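Thymine dioxygenase (Neurospora crassa, PDB 5C3Q) probably acts as a metal- and 2-oxoglutarate-dependent dioxygenase that hydroxylates the methyl group of thymine, which it binds beside the metal. Local coordinates at residues F154-V165 with G220-D228; Q210-D218 with S270-P278. All coordinates share one frame; numbering follows the deposited sequence.

Interaction 1 of 2, residues F154-V165 with G220-D228; sequences FFDQCKALHIEV and GSITLLFQD. With AKG (2-oxoglutaric acid), chain F.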
loop_
_atom_site.group_PDB
_atom_site.type_symbol
_atom_site.label_atom_id
_atom_site.label_comp_id
_atom_site.label_asym_id
_atom_site.label_seq_id
_atom_site.Cartn_x
_atom_site.Cartn_y
_atom_site.Cartn_z
ATOM N N PHE A 154 -3.365 -8.967 12.885
ATOM C CA PHE A 154 -3.110 -7.700 12.200
ATOM C C PHE A 154 -3.929 -7.576 10.914
ATOM O O PHE A 154 -4.506 -6.523 10.647
ATOM C CB PHE A 154 -1.622 -7.539 11.898
ATOM C CG PHE A 154 -1.244 -6.162 11.432
ATOM C CD1 PHE A 154 -1.327 -5.077 12.295
ATOM C CD2 PHE A 154 -0.798 -5.951 10.136
ATOM C CE1 PHE A 154 -0.978 -3.807 11.872
ATOM C CE2 PHE A 154 -0.446 -4.682 9.707
ATOM C CZ PHE A 154 -0.534 -3.609 10.578
ATOM N N PHE A 155 -3.993 -8.655 10.138
ATOM C CA PHE A 155 -4.790 -8.683 8.903
ATOM C C PHE A 155 -6.244 -8.262 9.163
ATOM O O PHE A 155 -6.785 -7.412 8.451
ATOM C CB PHE A 155 -4.742 -10.084 8.267
ATOM C CG PHE A 155 -5.393 -10.169 6.908
ATOM C CD1 PHE A 155 -6.770 -10.298 6.786
ATOM C CD2 PHE A 155 -4.626 -10.138 5.754
ATOM C CE1 PHE A 155 -7.371 -10.378 5.539
ATOM C CE2 PHE A 155 -5.220 -10.217 4.504
ATOM C CZ PHE A 155 -6.593 -10.340 4.396
ATOM N N ASP A 156 -6.860 -8.852 10.185
ATOM C CA ASP A 156 -8.267 -8.579 10.519
ATOM C C ASP A 156 -8.497 -7.165 11.069
ATOM O O ASP A 156 -9.530 -6.556 10.799
ATOM C CB ASP A 156 -8.803 -9.631 11.499
ATOM C CG ASP A 156 -8.936 -11.010 10.859
ATOM O OD1 ASP A 156 -8.929 -11.094 9.609
ATOM O OD2 ASP A 156 -9.049 -12.010 11.598
ATOM N N GLN A 157 -7.533 -6.639 11.816
ATOM C CA GLN A 157 -7.620 -5.258 12.296
ATOM C C GLN A 157 -7.481 -4.234 11.159
ATOM O O GLN A 157 -8.161 -3.209 11.164
ATOM C CB GLN A 157 -6.582 -5.004 13.383
ATOM C CG GLN A 157 -6.877 -5.778 14.656
ATOM C CD GLN A 157 -5.997 -5.359 15.816
ATOM O OE1 GLN A 157 -5.748 -4.169 16.026
ATOM N NE2 GLN A 157 -5.526 -6.335 16.582
ATOM N N CYS A 158 -6.611 -4.517 10.190
ATOM C CA CYS A 158 -6.492 -3.674 8.996
ATOM C C CYS A 158 -7.725 -3.806 8.103
ATOM O O CYS A 158 -8.157 -2.832 7.484
ATOM C CB CYS A 158 -5.238 -4.027 8.190
ATOM S SG CYS A 158 -3.676 -3.558 8.969
ATOM N N LYS A 159 -8.274 -5.015 8.028
ATOM C CA LYS A 159 -9.533 -5.264 7.319
ATOM C C LYS A 159 -10.654 -4.403 7.904
ATOM O O LYS A 159 -11.452 -3.825 7.166
ATOM C CB LYS A 159 -9.892 -6.755 7.406
ATOM C CG LYS A 159 -11.307 -7.137 6.999
ATOM C CD LYS A 159 -11.535 -8.621 7.263
ATOM C CE LYS A 159 -12.997 -9.002 7.171
ATOM N NZ LYS A 159 -13.205 -10.425 7.568
ATOM N N ALA A 160 -10.700 -4.318 9.231
ATOM C CA ALA A 160 -11.679 -3.472 9.920
ATOM C C ALA A 160 -11.447 -1.984 9.629
ATOM O O ALA A 160 -12.400 -1.242 9.413
ATOM C CB ALA A 160 -11.651 -3.735 11.418
ATOM N N LEU A 161 -10.186 -1.552 9.610
ATOM C CA LEU A 161 -9.863 -0.154 9.287
ATOM C C LEU A 161 -10.242 0.212 7.849
ATOM O O LEU A 161 -10.713 1.319 7.587
ATOM C CB LEU A 161 -8.377 0.128 9.529
ATOM C CG LEU A 161 -7.900 1.569 9.332
ATOM C CD1 LEU A 161 -8.718 2.552 10.158
ATOM C CD2 LEU A 161 -6.424 1.687 9.680
ATOM N N HIS A 162 -10.034 -0.715 6.917
ATOM C CA HIS A 162 -10.469 -0.524 5.532
ATOM C C HIS A 162 -11.953 -0.173 5.473
ATOM O O HIS A 162 -12.347 0.804 4.828
ATOM C CB HIS A 162 -10.210 -1.790 4.711
ATOM C CG HIS A 162 -10.659 -1.697 3.285
ATOM N ND1 HIS A 162 -11.141 -2.781 2.587
ATOM C CD2 HIS A 162 -10.692 -0.652 2.423
ATOM C CE1 HIS A 162 -11.456 -2.410 1.359
ATOM N NE2 HIS A 162 -11.190 -1.123 1.233
ATOM N N ILE A 163 -12.766 -0.978 6.149
ATOM C CA ILE A 163 -14.211 -0.766 6.174
ATOM C C ILE A 163 -14.536 0.636 6.695
ATOM O O ILE A 163 -15.385 1.318 6.130
ATOM C CB ILE A 163 -14.923 -1.863 7.002
ATOM C CG1 ILE A 163 -14.872 -3.195 6.244
ATOM C CG2 ILE A 163 -16.380 -1.497 7.285
ATOM C CD1 ILE A 163 -15.141 -4.416 7.102
ATOM N N GLU A 164 -13.837 1.073 7.742
ATOM C CA GLU A 164 -14.104 2.382 8.353
ATOM C C GLU A 164 -13.660 3.546 7.470
ATOM O O GLU A 164 -14.342 4.563 7.406
ATOM C CB GLU A 164 -13.448 2.495 9.738
ATOM C CG GLU A 164 -13.917 1.465 10.766
ATOM C CD GLU A 164 -15.312 1.720 11.321
ATOM O OE1 GLU A 164 -16.080 2.531 10.747
ATOM O OE2 GLU A 164 -15.655 1.088 12.351
ATOM N N VAL A 165 -12.521 3.405 6.793
ATOM C CA VAL A 165 -12.056 4.442 5.869
ATOM C C VAL A 165 -13.031 4.604 4.700
ATOM O O VAL A 165 -13.325 5.724 4.296
ATOM C CB VAL A 165 -10.625 4.178 5.340
ATOM C CG1 VAL A 165 -10.257 5.179 4.249
ATOM C CG2 VAL A 165 -9.615 4.272 6.472
ATOM N N GLY A 220 -5.589 -1.342 -5.925
ATOM C CA GLY A 220 -6.891 -1.628 -5.303
ATOM C C GLY A 220 -7.724 -0.420 -4.903
ATOM O O GLY A 220 -7.733 0.602 -5.593
ATOM N N SER A 221 -8.441 -0.552 -3.788
ATOM C CA SER A 221 -9.294 0.523 -3.282
ATOM C C SER A 221 -8.439 1.531 -2.514
ATOM O O SER A 221 -8.320 2.691 -2.920
ATOM C CB SER A 221 -10.410 -0.035 -2.393
ATOM O OG SER A 221 -9.892 -0.914 -1.400
ATOM N N ILE A 222 -7.857 1.078 -1.404
ATOM C CA ILE A 222 -6.877 1.863 -0.655
ATOM C C ILE A 222 -5.712 0.986 -0.188
ATOM O O ILE A 222 -5.793 -0.251 -0.182
ATOM C CB ILE A 222 -7.491 2.592 0.577
ATOM C CG1 ILE A 222 -7.948 1.597 1.648
ATOM C CG2 ILE A 222 -8.649 3.498 0.160
ATOM C CD1 ILE A 222 -8.446 2.247 2.927
ATOM N N THR A 223 -4.627 1.640 0.202
ATOM C CA THR A 223 -3.508 0.966 0.817
ATOM C C THR A 223 -3.252 1.621 2.158
ATOM O O THR A 223 -3.254 2.849 2.261
ATOM C CB THR A 223 -2.238 1.047 -0.052
ATOM O OG1 THR A 223 -2.486 0.436 -1.318
ATOM C CG2 THR A 223 -1.055 0.338 0.622
ATOM N N LEU A 224 -3.072 0.795 3.183
ATOM C CA LEU A 224 -2.691 1.268 4.503
ATOM C C LEU A 224 -1.204 1.004 4.618
ATOM O O LEU A 224 -0.787 -0.153 4.658
ATOM C CB LEU A 224 -3.459 0.518 5.595
ATOM C CG LEU A 224 -4.977 0.471 5.422
ATOM C CD1 LEU A 224 -5.605 -0.465 6.440
ATOM C CD2 LEU A 224 -5.576 1.864 5.524
ATOM N N LEU A 225 -0.411 2.070 4.637
ATOM C CA LEU A 225 1.043 1.955 4.681
ATOM C C LEU A 225 1.583 2.371 6.039
ATOM O O LEU A 225 1.493 3.537 6.429
ATOM C CB LEU A 225 1.697 2.798 3.580
ATOM C CG LEU A 225 3.223 2.646 3.553
ATOM C CD1 LEU A 225 3.630 1.319 2.933
ATOM C CD2 LEU A 225 3.866 3.797 2.809
ATOM N N PHE A 226 2.139 1.399 6.753
ATOM C CA PHE A 226 2.784 1.625 8.033
ATOM C C PHE A 226 4.287 1.663 7.768
ATOM O O PHE A 226 4.857 0.675 7.295
ATOM C CB PHE A 226 2.444 0.492 9.005
ATOM C CG PHE A 226 0.968 0.271 9.199
ATOM C CD1 PHE A 226 0.249 -0.536 8.325
ATOM C CD2 PHE A 226 0.301 0.850 10.266
ATOM C CE1 PHE A 226 -1.108 -0.750 8.502
ATOM C CE2 PHE A 226 -1.063 0.647 10.448
ATOM C CZ PHE A 226 -1.767 -0.155 9.565
ATOM N N GLN A 227 4.925 2.801 8.037
ATOM C CA GLN A 227 6.369 2.929 7.825
ATOM C C GLN A 227 7.081 3.231 9.140
ATOM O O GLN A 227 6.502 3.844 10.044
ATOM C CB GLN A 227 6.689 3.998 6.768
ATOM C CG GLN A 227 6.313 5.433 7.126
ATOM C CD GLN A 227 6.717 6.437 6.051
ATOM O OE1 GLN A 227 7.626 6.189 5.260
ATOM N NE2 GLN A 227 6.047 7.585 6.029
ATOM N N ASP A 228 8.325 2.767 9.251
ATOM C CA ASP A 228 9.187 3.128 10.374
ATOM C C ASP A 228 9.712 4.555 10.158
ATOM O O ASP A 228 9.190 5.282 9.312
ATOM C CB ASP A 228 10.319 2.092 10.575
ATOM C CG ASP A 228 11.299 2.019 9.402
ATOM O OD1 ASP A 228 11.296 2.902 8.512
ATOM O OD2 ASP A 228 12.088 1.048 9.371
HETATM C C1 AKG F . 4.231 -0.786 -2.049
HETATM O O1 AKG F . 3.340 -0.744 -2.938
HETATM O O2 AKG F . 4.643 -1.869 -1.587
HETATM C C2 AKG F . 4.814 0.468 -1.546
HETATM O O5 AKG F . 4.544 1.531 -2.099
HETATM C C3 AKG F . 5.748 0.434 -0.350
HETATM C C4 AKG F . 6.103 1.847 0.103
HETATM C C5 AKG F . 6.962 1.834 1.345
HETATM O O3 AKG F . 6.936 2.844 2.080
HETATM O O4 AKG F . 7.678 0.842 1.603
#

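Interaction 2 of 2, residues Q210-D218 with S270-P278; sequences QVRAGEHTD and STVHRVVEP. With NI (nickel (II) ion), chain E; AKG (2-oxoglutaric acid), chain F; TDR (thymine), chain G; EDO (1,2-ethanediol), chain H.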
loop_
_atom_site.group_PDB
_atom_site.type_symbol
_atom_site.label_atom_id
_atom_site.label_comp_id
_atom_site.label_asym_id
_atom_site.label_seq_id
_atom_site.Cartn_x
_atom_site.Cartn_y
_atom_site.Cartn_z
ATOM N N GLN A 210 19.233 3.295 -9.380
ATOM C CA GLN A 210 18.936 2.357 -8.292
ATOM C C GLN A 210 17.935 2.936 -7.293
ATOM O O GLN A 210 18.121 4.045 -6.815
ATOM C CB GLN A 210 20.240 2.032 -7.550
ATOM C CG GLN A 210 20.102 1.146 -6.326
ATOM C CD GLN A 210 19.960 -0.309 -6.699
ATOM O OE1 GLN A 210 20.953 -0.984 -6.992
ATOM N NE2 GLN A 210 18.727 -0.808 -6.692
ATOM N N VAL A 211 16.888 2.179 -6.969
ATOM C CA VAL A 211 15.948 2.582 -5.909
ATOM C C VAL A 211 15.638 1.431 -4.953
ATOM O O VAL A 211 16.075 0.297 -5.162
ATOM C CB VAL A 211 14.637 3.168 -6.482
ATOM C CG1 VAL A 211 14.926 4.433 -7.273
ATOM C CG2 VAL A 211 13.898 2.153 -7.348
ATOM N N ARG A 212 14.907 1.741 -3.885
ATOM C CA ARG A 212 14.442 0.725 -2.947
ATOM C C ARG A 212 13.110 0.132 -3.416
ATOM O O ARG A 212 12.903 -1.076 -3.318
ATOM C CB ARG A 212 14.347 1.295 -1.524
ATOM C CG ARG A 212 15.643 1.125 -0.741
ATOM C CD ARG A 212 15.571 1.695 0.669
ATOM N NE ARG A 212 16.560 1.067 1.547
ATOM C CZ ARG A 212 16.893 1.493 2.764
ATOM N NH1 ARG A 212 16.334 2.579 3.292
ATOM N NH2 ARG A 212 17.801 0.822 3.462
ATOM N N ALA A 213 12.220 0.984 -3.925
ATOM C CA ALA A 213 10.982 0.539 -4.579
ATOM C C ALA A 213 10.676 1.422 -5.785
ATOM O O ALA A 213 10.550 2.636 -5.649
ATOM C CB ALA A 213 9.814 0.559 -3.608
ATOM N N GLY A 214 10.548 0.805 -6.961
ATOM C CA GLY A 214 10.292 1.539 -8.200
ATOM C C GLY A 214 8.971 2.288 -8.191
ATOM O O GLY A 214 8.020 1.879 -7.522
ATOM N N GLU A 215 8.917 3.392 -8.934
ATOM C CA GLU A 215 7.703 4.189 -9.032
ATOM C C GLU A 215 6.536 3.368 -9.583
ATOM O O GLU A 215 6.699 2.544 -10.488
ATOM C CB GLU A 215 7.926 5.455 -9.871
ATOM C CG GLU A 215 8.262 5.229 -11.339
ATOM C CD GLU A 215 8.407 6.534 -12.105
ATOM O OE1 GLU A 215 8.882 7.525 -11.516
ATOM O OE2 GLU A 215 8.057 6.570 -13.304
ATOM N N HIS A 216 5.358 3.590 -9.014
ATOM C CA HIS A 216 4.175 2.840 -9.398
ATOM C C HIS A 216 2.933 3.479 -8.803
ATOM O O HIS A 216 3.027 4.383 -7.967
ATOM C CB HIS A 216 4.284 1.413 -8.869
ATOM C CG HIS A 216 4.316 1.346 -7.380
ATOM N ND1 HIS A 216 5.418 1.727 -6.646
ATOM C CD2 HIS A 216 3.369 0.992 -6.483
ATOM C CE1 HIS A 216 5.156 1.592 -5.361
ATOM N NE2 HIS A 216 3.921 1.150 -5.235
ATOM N N THR A 217 1.775 3.007 -9.251
ATOM C CA THR A 217 0.514 3.247 -8.567
ATOM C C THR A 217 0.050 1.928 -7.956
ATOM O O THR A 217 0.353 0.845 -8.488
ATOM C CB THR A 217 -0.569 3.777 -9.526
ATOM O OG1 THR A 217 -0.739 2.871 -10.622
ATOM C CG2 THR A 217 -0.198 5.154 -10.065
ATOM N N ASP A 218 -0.662 2.011 -6.836
ATOM C CA ASP A 218 -1.275 0.833 -6.225
ATOM C C ASP A 218 -2.539 0.470 -6.999
ATOM O O ASP A 218 -3.119 1.321 -7.678
ATOM C CB ASP A 218 -1.593 1.079 -4.746
ATOM C CG ASP A 218 -0.342 1.170 -3.872
ATOM O OD1 ASP A 218 0.789 0.938 -4.352
ATOM O OD2 ASP A 218 -0.495 1.471 -2.674
ATOM N N SER A 270 -5.337 8.362 -7.724
ATOM C CA SER A 270 -4.361 7.335 -7.383
ATOM C C SER A 270 -3.004 7.854 -7.828
ATOM O O SER A 270 -2.764 8.019 -9.020
ATOM C CB SER A 270 -4.669 6.012 -8.076
ATOM O OG SER A 270 -3.688 5.045 -7.724
ATOM N N THR A 271 -2.126 8.112 -6.866
ATOM C CA THR A 271 -0.933 8.924 -7.104
ATOM C C THR A 271 0.329 8.076 -7.130
ATOM O O THR A 271 0.473 7.126 -6.352
ATOM C CB THR A 271 -0.826 10.016 -6.024
ATOM O OG1 THR A 271 -2.041 10.775 -6.025
ATOM C CG2 THR A 271 0.345 10.958 -6.271
ATOM N N VAL A 272 1.239 8.442 -8.029
ATOM C CA VAL A 272 2.490 7.727 -8.224
ATOM C C VAL A 272 3.382 7.960 -7.011
ATOM O O VAL A 272 3.492 9.085 -6.518
ATOM C CB VAL A 272 3.206 8.190 -9.513
ATOM C CG1 VAL A 272 4.575 7.532 -9.663
ATOM C CG2 VAL A 272 2.346 7.891 -10.741
ATOM N N HIS A 273 4.005 6.886 -6.532
ATOM C CA HIS A 273 4.923 6.955 -5.408
ATOM C C HIS A 273 6.044 5.928 -5.557
ATOM O O HIS A 273 5.961 5.014 -6.374
ATOM C CB HIS A 273 4.170 6.756 -4.087
ATOM C CG HIS A 273 3.311 5.535 -4.059
ATOM N ND1 HIS A 273 2.165 5.413 -4.818
ATOM C CD2 HIS A 273 3.430 4.379 -3.369
ATOM C CE1 HIS A 273 1.619 4.231 -4.595
ATOM N NE2 HIS A 273 2.368 3.587 -3.721
ATOM N N ARG A 274 7.097 6.103 -4.763
ATOM C CA ARG A 274 8.289 5.269 -4.845
ATOM C C ARG A 274 9.018 5.314 -3.511
ATOM O O ARG A 274 8.648 6.085 -2.624
ATOM C CB ARG A 274 9.215 5.762 -5.963
ATOM C CG ARG A 274 9.921 7.076 -5.661
ATOM C CD ARG A 274 10.642 7.633 -6.875
ATOM N NE ARG A 274 11.387 8.844 -6.538
ATOM C CZ ARG A 274 12.238 9.466 -7.350
ATOM N NH1 ARG A 274 12.474 9.005 -8.573
ATOM N NH2 ARG A 274 12.868 10.554 -6.930
ATOM N N VAL A 275 10.050 4.486 -3.375
ATOM C CA VAL A 275 10.944 4.560 -2.225
ATOM C C VAL A 275 12.379 4.672 -2.730
ATOM O O VAL A 275 12.839 3.831 -3.501
ATOM C CB VAL A 275 10.813 3.346 -1.285
ATOM C CG1 VAL A 275 11.654 3.553 -0.029
ATOM C CG2 VAL A 275 9.361 3.119 -0.894
ATOM N N VAL A 276 13.071 5.721 -2.288
ATOM C CA VAL A 276 14.456 5.974 -2.679
ATOM C C VAL A 276 15.321 6.032 -1.426
ATOM O O VAL A 276 14.875 5.649 -0.344
ATOM C CB VAL A 276 14.587 7.276 -3.510
ATOM C CG1 VAL A 276 13.825 7.140 -4.819
ATOM C CG2 VAL A 276 14.095 8.494 -2.730
ATOM N N GLU A 277 16.562 6.486 -1.577
ATOM C CA GLU A 277 17.424 6.759 -0.434
ATOM C C GLU A 277 16.723 7.666 0.566
ATOM O O GLU A 277 15.991 8.574 0.169
ATOM C CB GLU A 277 18.718 7.441 -0.886
ATOM C CG GLU A 277 19.767 6.491 -1.424
ATOM C CD GLU A 277 21.070 7.200 -1.728
ATOM O OE1 GLU A 277 22.032 7.040 -0.949
ATOM O OE2 GLU A 277 21.121 7.936 -2.735
ATOM N N PRO A 278 16.941 7.428 1.870
ATOM C CA PRO A 278 16.474 8.402 2.858
ATOM C C PRO A 278 17.136 9.762 2.621
ATOM O O PRO A 278 18.285 9.803 2.187
ATOM C CB PRO A 278 16.930 7.811 4.198
ATOM C CG PRO A 278 17.241 6.377 3.934
ATOM C CD PRO A 278 17.591 6.258 2.486
HETATM NI NI NI E . 2.729 1.394 -3.388
HETATM C C1 AKG F . 4.231 -0.786 -2.049
HETATM O O1 AKG F . 3.340 -0.744 -2.938
HETATM O O2 AKG F . 4.643 -1.869 -1.587
HETATM C C2 AKG F . 4.814 0.468 -1.546
HETATM O O5 AKG F . 4.544 1.531 -2.099
HETATM C C3 AKG F . 5.748 0.434 -0.350
HETATM C C4 AKG F . 6.103 1.847 0.103
HETATM C C5 AKG F . 6.962 1.834 1.345
HETATM O O3 AKG F . 6.936 2.844 2.080
HETATM O O4 AKG F . 7.678 0.842 1.603
HETATM N N1 TDR G . 0.515 -5.984 -5.062
HETATM C C2 TDR G . -0.899 -5.886 -4.780
HETATM O O2 TDR G . -1.528 -6.885 -4.487
HETATM N N3 TDR G . -1.559 -4.603 -4.843
HETATM C C4 TDR G . -0.827 -3.425 -5.179
HETATM O O4 TDR G . -1.416 -2.359 -5.220
HETATM C C5 TDR G . 0.613 -3.514 -5.472
HETATM C CM5 TDR G . 1.431 -2.315 -5.834
HETATM C C6 TDR G . 1.268 -4.823 -5.409
HETATM C C1 EDO H . -1.602 14.458 -7.188
HETATM O O1 EDO H . -0.984 15.140 -8.286
HETATM C C2 EDO H . -2.779 13.647 -7.714
HETATM O O2 EDO H . -2.322 12.409 -8.278
HETATM O O HOH W 1 14.607 4.472 2.167
HETATM O O HOH W 2 11.439 7.087 -10.219
HETATM O O HOH W 3 -1.364 4.642 -5.949
HETATM O O HOH W 4 1.703 1.508 -1.436
#

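Interaction 1 of 2, residues F154-V165 with G220-D228
Phe154 and Phe226 meet in a T-shaped pair, their planes at 61°. Phe154 leads with its edge: CG stands anti to the backbone N (chi1 -169°), which sends the ring off the helix toward the strand, and its CZ lies over one face of Phe226, 3.6 Å from CE1. Cys158 wedges in beside both rings. Its SG rests over a face of Phe154 near the rim, yet approaches Phe226 obliquely, 3.8 Å from CE1, as a sulfur-aromatic contact. One turn further along the helix, Leu161 meets Leu224, whose CD1 methyl lies 4.0 Å from Leu161 CD2 and 3.6 Å from the carbonyl oxygen of Cys158. His162 then reaches down to the start of the strand, where its NE2 is 2.9 Å from Ser221 OG and its CD2 meets the CG1 methylene of Ile222. Ile222 CD1 continues to Val165, 3.7 Å from CG1. Ser221 and Ile222 form a classic beta bulge facing Cys295, and this brings both side chains to the helix. The strand thus turns Ile222, Leu224 and Phe226 to helix 147-173, while the methyls of Leu225 touch 2-oxoglutarate, an arrangement typical of a helix backing the major sheet of a double-stranded beta-helix.

Interaction 2 of 2, residues Q210-D218 with S270-P278
His216, Asp218 and His273 converge on one nickel ion, with His216 NE2, Asp218 OD1 and His273 NE2 each 2.2 Å from it: the two-histidine, one-carboxylate facial triad of the 2-oxoglutarate oxygenases. Two atoms of the cosubstrate and a water complete the six ligands. Each imidazole is kept from turning by its far nitrogen, since His216 ND1 donates to Gly214 O (2.7 Å) and His273 ND1 donates to Thr271 O (2.9 Å), the latter within the ring plane. The backbones of His216 and His273 form an antiparallel hydrogen-bonded pair, as do those of Ala213 and Val275. At the far end Val275 O accepts both Arg212 N and Ala213 N from the same side of its plane, the signature of a classic bulge. Thr271 OG1 hydrogen-bonds Ala45 O; a valine in its place would probably leave that carbonyl without its mate. Packing follows: Val275 CG2 lies 3.8 Å from Ala213 CB and also touches 2-oxoglutarate, and Val211 meets Val276. Strand 213-216 borders the minor sheet, strand 273-275 lies between it and 233-236, and Tyr196 of strand 190-200 touches Ala213 and Val275.

In the fold
The two contacts, centred about 19 Å apart, sit on different sheets of the double-stranded beta-helix, and the active site lies between those sheets. Strand 222-227 follows strand 213-216 in the chain, and the two contacts are directly linked: Thr223 OG1 is 2.6 Å from Asp218 OD2, probably a hydrogen bond, which would help hold the metal-binding carboxylate in place. Both also touch 2-oxoglutarate, interaction 1 through Leu225, whose CD2 is 3.3 Å from the cosubstrate's O3, and interaction 2 through the metal site and Val275. Thymine lies close by, its methyl carbon CM5 4.6 Å from the nickel ion, a placement consistent with oxidation at that methyl group.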